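Side-chain contact in glycosyltransferase (Streptomyces viridochromogenes, PDB 2IUY), which probably transfers a sugar from a nucleotide-activated donor, with retention of configuration, during biosynthesis of the antibiotic avilamycin A: residues L8-L13 with W34-L39. Numbering follows the deposited sequence.
Sequences LVNIPL and WVVANL
Asn10, just past the end of strand 5-9, makes the closest backbone approach to helix 31-45, its CA lying 6.7 Å from CA of Val36, a spacing bridged by side chains with no hydrogen bond between the two segments. The example illustrates how a helix is seated on a parallel sheet: Leu8 points from the strand toward the helix, while Val36 and Leu39, one turn apart, point back. The two methyls of Leu8 divide the work. CD1 reaches CG1 of Val36 at 4.0 Å, the two side chains running past one another in opposite senses, whereas CD2 meets CD2 of Leu39 at 3.8 Å, methyl to methyl. Because CG of Leu39 lies anti to the backbone N (chi1 -180°), its branch swings to the carbonyl side, where CD2 can touch the leucine of the strand. These residues belong to the first beta-alpha-beta unit, strand 5-9, helix 31-45 and strand 49-53, in the N-terminal Rossmann-like domain of a GT-B glycosyltransferase. Neighbouring strands add to the packing: Val36 also touches Leu52 of strand 49-53, and Leu39 lies against His89 of strand 87-90. Beyond the strand end the contact changes character. Asn10, with CG anti to its own N (chi1 180°), brings OD1 to 3.9 Å from CG2 of Val36, a van der Waals approach at an oblique angle. ND2 donates to the carbonyl O of Gly54, which helps to fix the amide, but the buried OD1 has no hydrogen-bonding partner in the model. The nucleotide site is not far off: the side chain of Asn10 stands about 8 Å from Gly30, a residue seen to bind UDP, although no nucleotide occupies this chain.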
loop_
_atom_site.group_PDB
_atom_site.type_symbol
_atom_site.label_atom_id
_atom_site.label_comp_id
_atom_site.label_asym_id
_atom_site.label_seq_id
_atom_site.Cartn_x
_atom_site.Cartn_y
_atom_site.Cartn_z
ATOM N N LEU A 8 -9.709 -13.254 4.920
ATOM C CA LEU A 8 -8.731 -12.320 4.352
ATOM C C LEU A 8 -7.378 -12.868 4.650
ATOM O O LEU A 8 -7.059 -12.983 5.826
ATOM C CB LEU A 8 -8.776 -10.943 5.021
ATOM C CG LEU A 8 -9.778 -9.892 4.592
ATOM C CD1 LEU A 8 -9.523 -8.589 5.445
ATOM C CD2 LEU A 8 -9.725 -9.676 3.050
ATOM N N VAL A 9 -6.576 -13.157 3.612
ATOM C CA VAL A 9 -5.310 -13.844 3.810
ATOM C C VAL A 9 -4.252 -12.823 3.600
ATOM O O VAL A 9 -4.021 -12.364 2.475
ATOM C CB VAL A 9 -5.075 -15.104 2.845
ATOM C CG1 VAL A 9 -3.909 -15.960 3.361
ATOM C CG2 VAL A 9 -6.327 -16.002 2.782
ATOM N N ASN A 10 -3.628 -12.436 4.711
ATOM C CA ASN A 10 -2.480 -11.559 4.705
ATOM C C ASN A 10 -1.296 -12.362 4.234
ATOM O O ASN A 10 -1.280 -13.592 4.380
ATOM C CB ASN A 10 -2.196 -11.084 6.143
ATOM C CG ASN A 10 -1.010 -10.162 6.230
ATOM O OD1 ASN A 10 -0.899 -9.216 5.454
ATOM N ND2 ASN A 10 -0.131 -10.403 7.198
ATOM N N ILE A 11 -0.295 -11.651 3.722
ATOM C CA ILE A 11 0.992 -12.228 3.305
ATOM C C ILE A 11 1.758 -12.655 4.572
ATOM O O ILE A 11 2.108 -11.796 5.404
ATOM C CB ILE A 11 1.836 -11.207 2.473
ATOM C CG1 ILE A 11 3.142 -11.848 1.995
ATOM C CG2 ILE A 11 2.157 -9.903 3.301
ATOM C CD1 ILE A 11 3.899 -11.003 0.930
ATOM N N PRO A 12 1.964 -13.982 4.761
ATOM C CA PRO A 12 2.649 -14.477 5.998
ATOM C C PRO A 12 4.172 -14.206 6.006
ATOM O O PRO A 12 4.919 -14.792 5.220
ATOM C CB PRO A 12 2.315 -15.992 6.035
ATOM C CG PRO A 12 1.437 -16.271 4.871
ATOM C CD PRO A 12 1.521 -15.085 3.884
ATOM N N LEU A 13 4.611 -13.296 6.877
ATOM C CA LEU A 13 5.973 -12.870 6.923
ATOM C C LEU A 13 6.368 -12.695 8.375
ATOM O O LEU A 13 5.624 -12.119 9.154
ATOM C CB LEU A 13 6.149 -11.499 6.219
ATOM C CG LEU A 13 6.095 -11.421 4.677
ATOM C CD1 LEU A 13 6.285 -9.963 4.160
ATOM C CD2 LEU A 13 7.173 -12.341 4.049
ATOM N N TRP A 34 -0.836 -3.024 5.886
ATOM C CA TRP A 34 -1.648 -1.821 5.967
ATOM C C TRP A 34 -2.869 -1.923 5.027
ATOM O O TRP A 34 -3.981 -1.605 5.414
ATOM C CB TRP A 34 -0.812 -0.539 5.677
ATOM C CG TRP A 34 -0.145 -0.059 6.963
ATOM C CD1 TRP A 34 1.190 -0.066 7.262
ATOM C CD2 TRP A 34 -0.823 0.405 8.131
ATOM N NE1 TRP A 34 1.379 0.371 8.566
ATOM C CE2 TRP A 34 0.158 0.678 9.111
ATOM C CE3 TRP A 34 -2.172 0.648 8.437
ATOM C CZ2 TRP A 34 -0.168 1.198 10.364
ATOM C CZ3 TRP A 34 -2.496 1.139 9.694
ATOM C CH2 TRP A 34 -1.500 1.398 10.641
ATOM N N VAL A 35 -2.659 -2.408 3.816
ATOM C CA VAL A 35 -3.802 -2.577 2.883
ATOM C C VAL A 35 -4.880 -3.430 3.530
ATOM O O VAL A 35 -6.053 -3.084 3.501
ATOM C CB VAL A 35 -3.380 -3.165 1.521
ATOM C CG1 VAL A 35 -4.618 -3.399 0.608
ATOM C CG2 VAL A 35 -2.351 -2.228 0.830
ATOM N N VAL A 36 -4.483 -4.558 4.091
ATOM C CA VAL A 36 -5.418 -5.545 4.658
ATOM C C VAL A 36 -6.171 -4.958 5.863
ATOM O O VAL A 36 -7.345 -5.194 6.020
ATOM C CB VAL A 36 -4.655 -6.857 5.038
ATOM C CG1 VAL A 36 -5.592 -7.881 5.654
ATOM C CG2 VAL A 36 -3.982 -7.464 3.785
ATOM N N ALA A 37 -5.462 -4.187 6.713
ATOM C CA ALA A 37 -6.048 -3.484 7.842
ATOM C C ALA A 37 -7.166 -2.510 7.397
ATOM O O ALA A 37 -8.249 -2.513 7.969
ATOM C CB ALA A 37 -4.940 -2.746 8.642
ATOM N N ASN A 38 -6.888 -1.712 6.375
ATOM C CA ASN A 38 -7.783 -0.704 5.889
ATOM C C ASN A 38 -8.985 -1.344 5.169
ATOM O O ASN A 38 -10.156 -0.903 5.345
ATOM C CB ASN A 38 -7.042 0.273 4.916
ATOM C CG ASN A 38 -6.163 1.274 5.654
ATOM O OD1 ASN A 38 -6.639 2.048 6.505
ATOM N ND2 ASN A 38 -4.885 1.309 5.287
ATOM N N LEU A 39 -8.685 -2.368 4.377
ATOM C CA LEU A 39 -9.713 -3.225 3.750
ATOM C C LEU A 39 -10.654 -3.849 4.785
ATOM O O LEU A 39 -11.883 -3.782 4.663
ATOM C CB LEU A 39 -9.087 -4.318 2.838
ATOM C CG LEU A 39 -10.155 -5.229 2.172
ATOM C CD1 LEU A 39 -11.253 -4.398 1.440
ATOM C CD2 LEU A 39 -9.612 -6.285 1.253
#